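Local coordinates for CBS domain-containing protein CBSX1, chloroplastic (Arabidopsis thaliana, PDB 4GQW), which probably regulates chloroplast thioredoxins through its pair of CBS domains, at residues V20-T25 / F41-E46. Numbering follows the deposited sequence.
Sequences VKPTTT and FPVIDE
Val-20 bridges Val-43 as a parallel pair, since Val-20 N donates to Pro-42 O (3.3 Å) while Ile-44 N donates to Val-20 O (3.1 Å). The two segments diverge after this single bridge. Two CA-H...O contacts supplement it: Val-43 CA approaches Val-20 O at 3.1 Å, and Lys-21 CA points its hydrogen at Ile-44 O.

On the buried side, Val-20 CG2 sits over one face of the Phe-41 ring, 4.0 Å from the centroid and 19° off the normal, a CH-pi contact displaced toward the ring's rim. Ala-29, Leu-32 and Leu-33 of helix 26-35 also touch this phenylalanine. That helix joins the two segments, and Val-20, bridged in parallel to strand 40-44 at the edge of its three-stranded sheet, probably takes the place of the first strand in the beta-alpha-beta unit of a CBS domain. Val-43 sets CG1 anti to its backbone N (chi1 -168°), against one face of the Lys-21 to Pro-22 peptide and 3.7 Å from Pro-22 CD.

At the outer end, the extended Lys-21 chain runs past Ile-44 O to Glu-46, which bends at chi2 and crosses it at about a right angle. Lys-21 NZ meets Glu-46 OE1 at 2.9 Å on the syn side, though 34° out of the carboxylate plane, forming a salt bridge; Lys-21 CD lies alongside both carboxylate oxygens. An alanine here removes the amine, and the Glu-46 carboxylate, without that mate, would probably turn more freely. The loop then reverses in a type I turn, where Lys-21 O accepts from both Thr-24 N and Thr-24 OG1 (2.8 Å for the hydroxyl) on the same face of its plane.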
loop_
_atom_site.group_PDB
_atom_site.type_symbol
_atom_site.label_atom_id
_atom_site.label_comp_id
_atom_site.label_asym_id
_atom_site.label_seq_id
_atom_site.Cartn_x
_atom_site.Cartn_y
_atom_site.Cartn_z
ATOM N N VAL A 20 -9.057 6.049 -12.683
ATOM C CA VAL A 20 -9.775 7.277 -12.399
ATOM C C VAL A 20 -9.463 8.276 -13.513
ATOM O O VAL A 20 -8.393 8.224 -14.109
ATOM C CB VAL A 20 -9.386 7.821 -10.999
ATOM C CG1 VAL A 20 -9.062 9.301 -11.035
ATOM C CG2 VAL A 20 -10.485 7.527 -9.991
ATOM N N LYS A 21 -10.409 9.156 -13.824
ATOM C CA LYS A 21 -10.204 10.147 -14.874
ATOM C C LYS A 21 -9.952 11.513 -14.245
ATOM O O LYS A 21 -10.245 11.710 -13.073
ATOM C CB LYS A 21 -11.418 10.174 -15.802
ATOM C CG LYS A 21 -11.804 8.781 -16.259
ATOM C CD LYS A 21 -12.768 8.776 -17.427
ATOM C CE LYS A 21 -13.095 7.344 -17.808
ATOM N NZ LYS A 21 -13.947 7.238 -19.017
ATOM N N PRO A 22 -9.386 12.461 -15.011
ATOM C CA PRO A 22 -9.162 13.793 -14.436
ATOM C C PRO A 22 -10.471 14.493 -14.079
ATOM O O PRO A 22 -10.464 15.466 -13.328
ATOM C CB PRO A 22 -8.468 14.554 -15.571
ATOM C CG PRO A 22 -7.890 13.510 -16.437
ATOM C CD PRO A 22 -8.825 12.349 -16.367
ATOM N N THR A 23 -11.579 14.004 -14.624
ATOM C CA THR A 23 -12.883 14.595 -14.363
ATOM C C THR A 23 -13.421 14.089 -13.036
ATOM O O THR A 23 -14.350 14.663 -12.469
ATOM C CB THR A 23 -13.879 14.242 -15.474
ATOM O OG1 THR A 23 -14.148 12.834 -15.444
ATOM C CG2 THR A 23 -13.301 14.613 -16.826
ATOM N N THR A 24 -12.828 13.003 -12.549
ATOM C CA THR A 24 -13.249 12.385 -11.299
ATOM C C THR A 24 -13.059 13.349 -10.135
ATOM O O THR A 24 -12.050 14.054 -10.058
ATOM C CB THR A 24 -12.460 11.086 -11.030
ATOM O OG1 THR A 24 -12.485 10.261 -12.201
ATOM C CG2 THR A 24 -13.052 10.322 -9.866
ATOM N N THR A 25 -14.045 13.393 -9.246
ATOM C CA THR A 25 -13.964 14.238 -8.062
ATOM C C THR A 25 -13.170 13.527 -6.979
ATOM O O THR A 25 -13.067 12.302 -6.977
ATOM C CB THR A 25 -15.358 14.589 -7.503
ATOM O OG1 THR A 25 -15.863 13.486 -6.740
ATOM C CG2 THR A 25 -16.323 14.910 -8.629
ATOM N N PHE A 41 -4.525 5.403 -7.729
ATOM C CA PHE A 41 -4.802 4.872 -9.057
ATOM C C PHE A 41 -4.005 5.595 -10.123
ATOM O O PHE A 41 -3.500 6.697 -9.900
ATOM C CB PHE A 41 -6.280 5.008 -9.434
ATOM C CG PHE A 41 -7.171 5.422 -8.312
ATOM C CD1 PHE A 41 -7.936 4.482 -7.650
ATOM C CD2 PHE A 41 -7.282 6.754 -7.948
ATOM C CE1 PHE A 41 -8.776 4.853 -6.633
ATOM C CE2 PHE A 41 -8.117 7.131 -6.927
ATOM C CZ PHE A 41 -8.867 6.180 -6.271
ATOM N N PRO A 42 -3.896 4.970 -11.301
ATOM C CA PRO A 42 -3.463 5.684 -12.498
ATOM C C PRO A 42 -4.618 6.495 -13.054
ATOM O O PRO A 42 -5.776 6.111 -12.900
ATOM C CB PRO A 42 -3.104 4.554 -13.462
ATOM C CG PRO A 42 -3.966 3.431 -13.037
ATOM C CD PRO A 42 -4.029 3.524 -11.545
ATOM N N VAL A 43 -4.300 7.616 -13.683
ATOM C CA VAL A 43 -5.312 8.480 -14.261
ATOM C C VAL A 43 -5.233 8.433 -15.777
ATOM O O VAL A 43 -4.181 8.705 -16.366
ATOM C CB VAL A 43 -5.154 9.928 -13.788
ATOM C CG1 VAL A 43 -6.384 10.737 -14.156
ATOM C CG2 VAL A 43 -4.931 9.961 -12.292
ATOM N N ILE A 44 -6.354 8.076 -16.396
ATOM C CA ILE A 44 -6.453 7.975 -17.842
ATOM C C ILE A 44 -7.447 8.982 -18.388
ATOM O O ILE A 44 -8.277 9.517 -17.653
ATOM C CB ILE A 44 -6.962 6.595 -18.270
ATOM C CG1 ILE A 44 -8.365 6.366 -17.701
ATOM C CG2 ILE A 44 -6.004 5.513 -17.816
ATOM C CD1 ILE A 44 -9.021 5.096 -18.164
ATOM N N ASP A 45 -7.369 9.227 -19.692
ATOM C CA ASP A 45 -8.371 10.037 -20.362
ATOM C C ASP A 45 -9.495 9.153 -20.894
ATOM O O ASP A 45 -9.648 8.009 -20.468
ATOM C CB ASP A 45 -7.753 10.905 -21.468
ATOM C CG ASP A 45 -7.080 10.095 -22.563
ATOM O OD1 ASP A 45 -6.472 10.720 -23.456
ATOM O OD2 ASP A 45 -7.147 8.849 -22.545
ATOM N N GLU A 46 -10.281 9.683 -21.821
ATOM C CA GLU A 46 -11.431 8.955 -22.340
ATOM C C GLU A 46 -11.006 7.919 -23.378
ATOM O O GLU A 46 -11.732 6.962 -23.653
ATOM C CB GLU A 46 -12.451 9.927 -22.934
ATOM C CG GLU A 46 -12.808 11.097 -22.022
ATOM C CD GLU A 46 -13.451 10.663 -20.722
ATOM O OE1 GLU A 46 -14.051 9.570 -20.683
ATOM O OE2 GLU A 46 -13.358 11.419 -19.732
#